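Local coordinates for protein probable ss-1,3-N-acetylglucosaminyltransferase (PDB 6H21) that is a probable glycosyltransferase with a GT-A type family 2 domain, modelled with manganese and uridine-diphosphate-N-acetylglucosamine bound, at residues N69-Y74 against V78-L83; E121-Y126 against Y219-V224; G137-E142 against A151-G156. One frame throughout, in Å; residues are numbered along the deposited sequence.

Interaction 1. Residues N69-Y74 against V78-L83; sequences NVIKKY and VRFKQL
Ile71, on helix 66-72, sets its CG2 methyl over one face of the Phe80 ring on strand 79-82. CG2 comes to 3.5 Å from Phe80 CD1 and sits off the middle of the ring, 25° from the normal, in a CH-pi contact. On the other branch of Ile71, CD1 comes to 4.1 Å from Phe80 CE1. On the ring's other face lies the backbone N of Gln82, two residues along the strand, offset toward the rim. The phenyl group leaves the strand with CG anti to the backbone N (chi1 164°) and meets the isoleucine side chain at about a right angle. Where the chain turns back, Tyr74 CB rests on both methyls of Val78, 4.0 Å from CG1 and 4.1 Å from CG2. The rest of the tyrosine leads away; the side chain also touches Ile39 and Leu43 of helix 35-43, and its hydroxyl hydrogen-bonds His36. Further out, Ile71 and Val78 both touch Ile56 of strand 52-58, the first strand of this beta-alpha-beta unit, and backbone hydrogen bonds from strand 52-58 to Arg79 and Lys81 hold strand 79-82 parallel to it. Between helix and returning strand, the side chains that meet offer only aliphatic and aromatic carbon to one another, so the fit between them rests on apolar packing.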
# COMPACT_ATOMS: atom_id res chain seq x y z
N ASN C 69 42.77 -17.95 -36.25
CA ASN C 69 44.23 -18.04 -36.31
C ASN C 69 44.81 -18.49 -34.96
O ASN C 69 45.79 -19.23 -34.93
CB ASN C 69 44.85 -16.72 -36.78
CG ASN C 69 46.36 -16.77 -36.91
OD1 ASN C 69 47.05 -15.89 -36.41
ND2 ASN C 69 46.88 -17.78 -37.59
N VAL C 70 44.22 -18.04 -33.85
CA VAL C 70 44.65 -18.46 -32.51
C VAL C 70 44.36 -19.96 -32.33
O VAL C 70 45.23 -20.72 -31.90
CB VAL C 70 44.00 -17.62 -31.38
CG1 VAL C 70 44.20 -18.25 -30.01
CG2 VAL C 70 44.51 -16.19 -31.39
N ILE C 71 43.15 -20.36 -32.68
CA ILE C 71 42.69 -21.71 -32.48
C ILE C 71 43.56 -22.68 -33.31
O ILE C 71 43.90 -23.76 -32.84
CB ILE C 71 41.18 -21.82 -32.79
CG1 ILE C 71 40.35 -21.02 -31.78
CG2 ILE C 71 40.74 -23.27 -32.85
CD1 ILE C 71 38.96 -20.71 -32.27
N LYS C 72 43.98 -22.26 -34.51
CA LYS C 72 44.77 -23.14 -35.42
C LYS C 72 46.16 -23.45 -34.85
O LYS C 72 46.71 -24.47 -35.21
CB LYS C 72 44.86 -22.53 -36.83
CG LYS C 72 43.53 -22.56 -37.59
N LYS C 73 46.69 -22.61 -33.95
CA LYS C 73 48.02 -22.80 -33.29
C LYS C 73 48.02 -24.00 -32.33
O LYS C 73 49.08 -24.41 -31.85
CB LYS C 73 48.44 -21.55 -32.51
CG LYS C 73 48.56 -20.27 -33.33
CD LYS C 73 49.36 -20.40 -34.62
CE LYS C 73 49.20 -19.20 -35.54
NZ LYS C 73 49.85 -17.98 -35.01
N TYR C 74 46.84 -24.55 -32.03
CA TYR C 74 46.70 -25.67 -31.11
C TYR C 74 46.20 -26.92 -31.85
O TYR C 74 45.82 -27.90 -31.21
CB TYR C 74 45.77 -25.27 -29.97
CG TYR C 74 46.29 -24.12 -29.13
CD1 TYR C 74 47.14 -24.35 -28.06
CD2 TYR C 74 45.92 -22.81 -29.40
CE1 TYR C 74 47.63 -23.31 -27.29
CE2 TYR C 74 46.40 -21.76 -28.64
CZ TYR C 74 47.25 -22.01 -27.58
OH TYR C 74 47.72 -20.99 -26.80
N VAL C 78 43.70 -30.04 -29.55
CA VAL C 78 42.32 -29.70 -29.25
C VAL C 78 41.46 -30.21 -30.41
O VAL C 78 41.96 -30.51 -31.49
CB VAL C 78 42.14 -28.17 -29.08
CG1 VAL C 78 43.11 -27.59 -28.05
CG2 VAL C 78 42.29 -27.43 -30.40
N ARG C 79 40.16 -30.32 -30.14
CA ARG C 79 39.17 -30.57 -31.17
C ARG C 79 38.48 -29.24 -31.49
O ARG C 79 38.34 -28.37 -30.64
CB ARG C 79 38.19 -31.65 -30.71
CG ARG C 79 38.84 -33.01 -30.51
CD ARG C 79 37.85 -34.05 -30.03
NE ARG C 79 36.80 -34.29 -30.99
CZ ARG C 79 35.62 -34.82 -30.71
NH1 ARG C 79 35.39 -35.28 -29.49
NH2 ARG C 79 34.68 -34.88 -31.63
N PHE C 80 38.05 -29.09 -32.74
CA PHE C 80 37.60 -27.81 -33.19
C PHE C 80 36.58 -27.96 -34.31
O PHE C 80 36.80 -28.75 -35.24
CB PHE C 80 38.80 -26.99 -33.67
CG PHE C 80 38.42 -25.81 -34.51
CD1 PHE C 80 37.71 -24.75 -33.95
CD2 PHE C 80 38.76 -25.74 -35.85
CE1 PHE C 80 37.36 -23.65 -34.72
CE2 PHE C 80 38.41 -24.64 -36.61
CZ PHE C 80 37.71 -23.59 -36.05
N LYS C 81 35.51 -27.17 -34.21
CA LYS C 81 34.50 -27.00 -35.26
C LYS C 81 34.14 -25.51 -35.33
O LYS C 81 34.07 -24.85 -34.30
CB LYS C 81 33.25 -27.85 -34.95
CG LYS C 81 32.26 -28.05 -36.09
N GLN C 82 33.95 -24.99 -36.55
CA GLN C 82 33.38 -23.66 -36.73
C GLN C 82 31.96 -23.80 -37.30
O GLN C 82 31.71 -24.63 -38.17
CB GLN C 82 34.24 -22.75 -37.62
CG GLN C 82 33.87 -21.28 -37.48
CD GLN C 82 34.58 -20.36 -38.45
OE1 GLN C 82 35.05 -19.28 -38.08
NE2 GLN C 82 34.65 -20.78 -39.70
N LEU C 83 31.05 -22.98 -36.78
CA LEU C 83 29.68 -22.93 -37.27
C LEU C 83 29.63 -22.02 -38.51
O LEU C 83 30.46 -21.12 -38.66
CB LEU C 83 28.77 -22.43 -36.15
CG LEU C 83 28.85 -23.22 -34.84
CD1 LEU C 83 27.95 -22.60 -33.79
CD2 LEU C 83 28.49 -24.68 -35.05

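Interaction 2. Residues E121-Y126 against Y219-V224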
# COMPACT_ATOMS: atom_id res chain seq x y z
N GLU C 121 41.05 -32.58 -12.52
CA GLU C 121 41.47 -33.77 -11.74
C GLU C 121 40.67 -33.84 -10.43
O GLU C 121 40.07 -34.87 -10.14
CB GLU C 121 42.98 -33.76 -11.49
CG GLU C 121 43.49 -34.95 -10.69
CD GLU C 121 43.70 -36.27 -11.43
OE1 GLU C 121 43.27 -36.39 -12.62
OE2 GLU C 121 44.32 -37.19 -10.83
N ASP C 122 40.65 -32.75 -9.66
CA ASP C 122 40.01 -32.73 -8.34
C ASP C 122 38.49 -32.89 -8.46
O ASP C 122 37.90 -33.64 -7.68
CB ASP C 122 40.31 -31.44 -7.59
CG ASP C 122 41.69 -31.41 -6.99
OD1 ASP C 122 42.54 -32.28 -7.37
OD2 ASP C 122 41.91 -30.52 -6.13
N LEU C 123 37.86 -32.17 -9.40
CA LEU C 123 36.40 -32.24 -9.56
C LEU C 123 36.00 -33.64 -10.05
O LEU C 123 35.06 -34.22 -9.53
CB LEU C 123 35.91 -31.15 -10.51
CG LEU C 123 35.49 -29.83 -9.84
CD1 LEU C 123 36.51 -29.37 -8.82
CD2 LEU C 123 35.24 -28.75 -10.88
N TYR C 124 36.72 -34.15 -11.05
CA TYR C 124 36.44 -35.49 -11.58
C TYR C 124 36.61 -36.55 -10.48
O TYR C 124 35.75 -37.41 -10.34
CB TYR C 124 37.33 -35.87 -12.77
CG TYR C 124 37.11 -37.30 -13.21
CD1 TYR C 124 36.10 -37.64 -14.09
CD2 TYR C 124 37.89 -38.34 -12.70
CE1 TYR C 124 35.87 -38.95 -14.47
CE2 TYR C 124 37.67 -39.66 -13.07
CZ TYR C 124 36.65 -39.97 -13.95
OH TYR C 124 36.42 -41.27 -14.33
N ASN C 125 37.73 -36.51 -9.76
CA ASN C 125 38.01 -37.52 -8.70
C ASN C 125 36.89 -37.49 -7.64
O ASN C 125 36.39 -38.54 -7.23
CB ASN C 125 39.39 -37.32 -8.05
CG ASN C 125 40.54 -37.75 -8.94
OD1 ASN C 125 40.38 -38.57 -9.84
ND2 ASN C 125 41.72 -37.20 -8.68
N TYR C 126 36.49 -36.29 -7.22
CA TYR C 126 35.47 -36.12 -6.18
C TYR C 126 34.11 -36.62 -6.68
O TYR C 126 33.37 -37.28 -5.95
CB TYR C 126 35.43 -34.66 -5.72
CG TYR C 126 34.69 -34.41 -4.44
CD1 TYR C 126 35.13 -34.95 -3.24
CD2 TYR C 126 33.56 -33.61 -4.41
CE1 TYR C 126 34.45 -34.72 -2.05
CE2 TYR C 126 32.87 -33.37 -3.23
CZ TYR C 126 33.32 -33.92 -2.05
OH TYR C 126 32.63 -33.69 -0.89
N TYR C 219 40.11 -25.22 -3.58
CA TYR C 219 40.72 -24.10 -4.32
C TYR C 219 39.61 -23.30 -5.01
O TYR C 219 38.46 -23.74 -5.07
CB TYR C 219 41.72 -24.61 -5.36
CG TYR C 219 42.83 -25.44 -4.78
CD1 TYR C 219 42.65 -26.80 -4.56
CD2 TYR C 219 44.05 -24.89 -4.41
CE1 TYR C 219 43.64 -27.58 -4.00
CE2 TYR C 219 45.06 -25.65 -3.85
CZ TYR C 219 44.85 -27.01 -3.64
OH TYR C 219 45.80 -27.80 -3.09
N GLU C 220 39.97 -22.11 -5.51
CA GLU C 220 39.10 -21.42 -6.45
C GLU C 220 39.35 -22.02 -7.84
O GLU C 220 40.29 -21.63 -8.54
CB GLU C 220 39.35 -19.90 -6.40
CG GLU C 220 38.98 -19.26 -5.06
CD GLU C 220 39.12 -17.75 -5.04
OE1 GLU C 220 39.76 -17.18 -5.94
OE2 GLU C 220 38.58 -17.13 -4.11
N TYR C 221 38.53 -23.01 -8.20
CA TYR C 221 38.80 -23.90 -9.32
C TYR C 221 38.46 -23.24 -10.66
O TYR C 221 39.05 -23.58 -11.68
CB TYR C 221 37.99 -25.19 -9.19
CG TYR C 221 38.49 -26.15 -8.15
CD1 TYR C 221 39.70 -26.81 -8.32
CD2 TYR C 221 37.75 -26.42 -7.00
CE1 TYR C 221 40.16 -27.72 -7.39
CE2 TYR C 221 38.21 -27.32 -6.05
CZ TYR C 221 39.41 -27.97 -6.25
OH TYR C 221 39.87 -28.86 -5.33
N TYR C 222 37.46 -22.34 -10.67
CA TYR C 222 37.01 -21.64 -11.87
C TYR C 222 37.03 -20.14 -11.61
O TYR C 222 36.33 -19.67 -10.72
CB TYR C 222 35.61 -22.11 -12.27
CG TYR C 222 35.15 -21.60 -13.61
CD1 TYR C 222 34.83 -20.26 -13.80
CD2 TYR C 222 35.02 -22.45 -14.69
CE1 TYR C 222 34.44 -19.78 -15.04
CE2 TYR C 222 34.60 -21.99 -15.93
CZ TYR C 222 34.30 -20.65 -16.10
OH TYR C 222 33.91 -20.21 -17.33
N ILE C 223 37.84 -19.40 -12.39
CA ILE C 223 38.02 -17.97 -12.19
C ILE C 223 37.20 -17.21 -13.23
O ILE C 223 37.47 -17.32 -14.42
CB ILE C 223 39.52 -17.60 -12.24
CG1 ILE C 223 40.33 -18.40 -11.21
CG2 ILE C 223 39.71 -16.10 -12.06
CD1 ILE C 223 41.76 -18.67 -11.64
N VAL C 224 36.18 -16.48 -12.76
CA VAL C 224 35.32 -15.68 -13.58
C VAL C 224 36.03 -14.35 -13.82
O VAL C 224 36.33 -13.65 -12.89
CB VAL C 224 33.94 -15.49 -12.93
CG1 VAL C 224 33.07 -14.51 -13.72
CG2 VAL C 224 33.20 -16.81 -12.73
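Tyr221 presents its ring to helix 119-129 in two ways at once, a face to Leu123 and an edge to Asp122. The Leu123 CD1 methyl lies over the ring centre, 3.7 Å from the centroid and only 13° off the normal, a well-centred CH-pi contact. The two side chains run past each other in opposite directions, with the methyl over the face. Tyr219 CB lies over the opposite face, toward the rim, and the ring is thus sandwiched between a helix residue and a neighbour on its own segment. At the hydroxyl end, Tyr221 OH donates to Asp122 OD2 at 2.7 Å; OD2 accepts through its anti lone pair, the one away from OD1. OD2 lies at the ring edge in its plane, while the carboxylate plane is turned 75° from the ring. With CG beside the backbone N (chi1 -77°), the aspartate reaches off the helix across the end of the tyrosine, and its CB packs 3.7 Å from Tyr221 CE1. OD1 forms a salt bridge with Arg118; both oxygens of this buried acid are engaged, which would be expected to favour its charged form. The next residue, Tyr222, hydrogen-bonds through OH to Asp113 OD2 and Asp110 N, Asp110 belonging to a probable DxD motif at the manganese. Leu123 also packs on Phe107 of strand 105-108, Ile135 of strand 134-142 and Lys216 of strand 213-216. Helix 119-129 thereby lies against the central sheet, and Tyr221 marks the entry to strand 222-225, whose neighbours there are strands 114-115 and 134-142.

Interaction 3. Residues G137-E142 against A151-G156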
# COMPACT_ATOMS: atom_id res chain seq x y z
N GLY C 137 32.68 -26.65 -8.55
CA GLY C 137 33.90 -26.09 -7.97
C GLY C 137 33.69 -24.64 -7.57
O GLY C 137 33.10 -23.88 -8.31
N LYS C 138 34.24 -24.26 -6.42
CA LYS C 138 34.22 -22.88 -5.95
C LYS C 138 34.74 -21.94 -7.03
O LYS C 138 35.77 -22.21 -7.65
CB LYS C 138 35.10 -22.76 -4.71
CG LYS C 138 35.18 -21.37 -4.10
CD LYS C 138 35.83 -21.39 -2.73
CE LYS C 138 36.15 -20.00 -2.25
NZ LYS C 138 36.84 -20.03 -0.94
N TYR C 139 34.04 -20.81 -7.21
CA TYR C 139 34.40 -19.78 -8.18
C TYR C 139 35.36 -18.79 -7.52
O TYR C 139 35.24 -18.48 -6.33
CB TYR C 139 33.15 -19.07 -8.70
CG TYR C 139 32.20 -20.01 -9.41
CD1 TYR C 139 32.54 -20.56 -10.63
CD2 TYR C 139 30.99 -20.38 -8.85
CE1 TYR C 139 31.72 -21.47 -11.27
CE2 TYR C 139 30.16 -21.29 -9.48
CZ TYR C 139 30.53 -21.84 -10.69
OH TYR C 139 29.71 -22.73 -11.34
N GLY C 140 36.35 -18.35 -8.30
CA GLY C 140 37.09 -17.14 -8.03
C GLY C 140 36.67 -16.04 -8.98
O GLY C 140 35.84 -16.25 -9.86
N VAL C 141 37.29 -14.87 -8.81
CA VAL C 141 37.02 -13.72 -9.65
C VAL C 141 38.33 -12.98 -10.00
O VAL C 141 39.27 -12.90 -9.20
CB VAL C 141 35.99 -12.79 -8.97
CG1 VAL C 141 36.64 -11.90 -7.92
CG2 VAL C 141 35.27 -11.95 -10.01
N GLU C 142 38.37 -12.45 -11.22
CA GLU C 142 39.39 -11.52 -11.69
C GLU C 142 38.69 -10.22 -12.11
O GLU C 142 37.81 -10.23 -13.01
CB GLU C 142 40.17 -12.10 -12.87
CG GLU C 142 41.45 -11.33 -13.17
CD GLU C 142 41.97 -11.46 -14.59
OE1 GLU C 142 41.27 -11.01 -15.51
OE2 GLU C 142 43.06 -12.03 -14.77
N ALA C 151 27.08 -18.51 -0.97
CA ALA C 151 26.37 -19.33 0.01
C ALA C 151 26.59 -20.83 -0.24
O ALA C 151 26.74 -21.58 0.70
CB ALA C 151 24.90 -18.99 -0.00
N ILE C 152 26.57 -21.26 -1.51
CA ILE C 152 26.76 -22.67 -1.87
C ILE C 152 28.09 -23.19 -1.32
O ILE C 152 28.18 -24.38 -1.01
CB ILE C 152 26.64 -22.90 -3.39
CG1 ILE C 152 26.77 -24.38 -3.74
CG2 ILE C 152 27.64 -22.05 -4.17
CD1 ILE C 152 26.07 -24.78 -5.02
N PHE C 153 29.11 -22.34 -1.20
CA PHE C 153 30.43 -22.82 -0.80
C PHE C 153 30.72 -22.58 0.69
O PHE C 153 31.82 -22.88 1.12
CB PHE C 153 31.52 -22.19 -1.67
CG PHE C 153 31.26 -22.34 -3.14
CD1 PHE C 153 31.32 -23.59 -3.75
CD2 PHE C 153 30.93 -21.24 -3.92
CE1 PHE C 153 31.05 -23.72 -5.10
CE2 PHE C 153 30.69 -21.38 -5.28
CZ PHE C 153 30.74 -22.62 -5.86
N GLU C 154 29.75 -22.11 1.48
CA GLU C 154 30.04 -21.66 2.86
C GLU C 154 30.15 -22.84 3.84
O GLU C 154 30.47 -22.63 5.00
CB GLU C 154 29.02 -20.62 3.34
CG GLU C 154 27.86 -21.21 4.13
CD GLU C 154 26.58 -20.41 4.12
OE1 GLU C 154 26.65 -19.18 4.33
OE2 GLU C 154 25.50 -21.01 3.89
N LYS C 155 29.90 -24.08 3.41
CA LYS C 155 29.95 -25.23 4.35
C LYS C 155 31.13 -26.15 4.04
O LYS C 155 31.23 -27.24 4.59
CB LYS C 155 28.63 -26.00 4.32
CG LYS C 155 27.38 -25.13 4.35
CD LYS C 155 26.13 -25.85 4.78
CE LYS C 155 24.93 -24.92 4.84
NZ LYS C 155 23.82 -25.50 5.62
N GLY C 156 32.05 -25.70 3.17
CA GLY C 156 33.14 -26.53 2.70
C GLY C 156 32.63 -27.57 1.73
O GLY C 156 31.58 -27.37 1.09
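This is an apolar contact in which one aromatic side chain, Phe153, from the loop between strands 134-142 and 177-179, folds back onto the backbone of strand 134-142 where that strand is interrupted. Its ring lies against Lys138, whose CA stands over one face, 3.5 Å from the centroid and 19° off the normal, a CH-pi contact made by a main-chain carbon. Lys138 CB adds a looser touch, 4.0 Å from Phe153 CD1, before the extended lysine chain leads away. Ile152 CG2, from the preceding residue, lies over the opposite face of the phenyl ring, toward the rim, so the ring is held between strand and loop. At its edge it meets Tyr139: CD2 of the tyrosine is 3.7 Å from Phe153 CE2, and the two ring planes stand at 76°. The tyrosine in turn lies with one face over Gly137 O, and its hydroxyl is anchored by hydrogen bonds to Leu175 O and Lys176 NZ. Phe153 opens a type I beta turn ending at Gly156, whose positive phi suits glycine. Ile136 and Ile215 also touch Phe153, extending the apolar patch over strands 134-142 and 213-216. The arrangement is a loop laid over the mixed sheet of a GT-A domain, with the Tyr139 side chain about 8 Å from the bound uridine-diphosphate-N-acetylglucosamine.

How the interactions relate
From the N terminus, interaction 1 comes first and closes a short loop, with three residues between the two segments, within the beta-alpha-beta unit of strand 52-58, helix 66-72 and strand 79-82. Interaction 2 opens later, on helix 119-129, and, with 92 residues between its segments, closes at the lead-in to strand 222-225. Interaction 3, which closes a short loop following strand 134-142, falls wholly within that span, so the two nest and none of the three cross. Interactions 2 and 3 adjoin, their centres about 10 Å apart, through probable backbone hydrogen bonds between strands 134-142 and 222-225, such as Gly140 N to Tyr222 O at 2.8 Å. Interaction 1 stands apart but reaches the same mixed sheet.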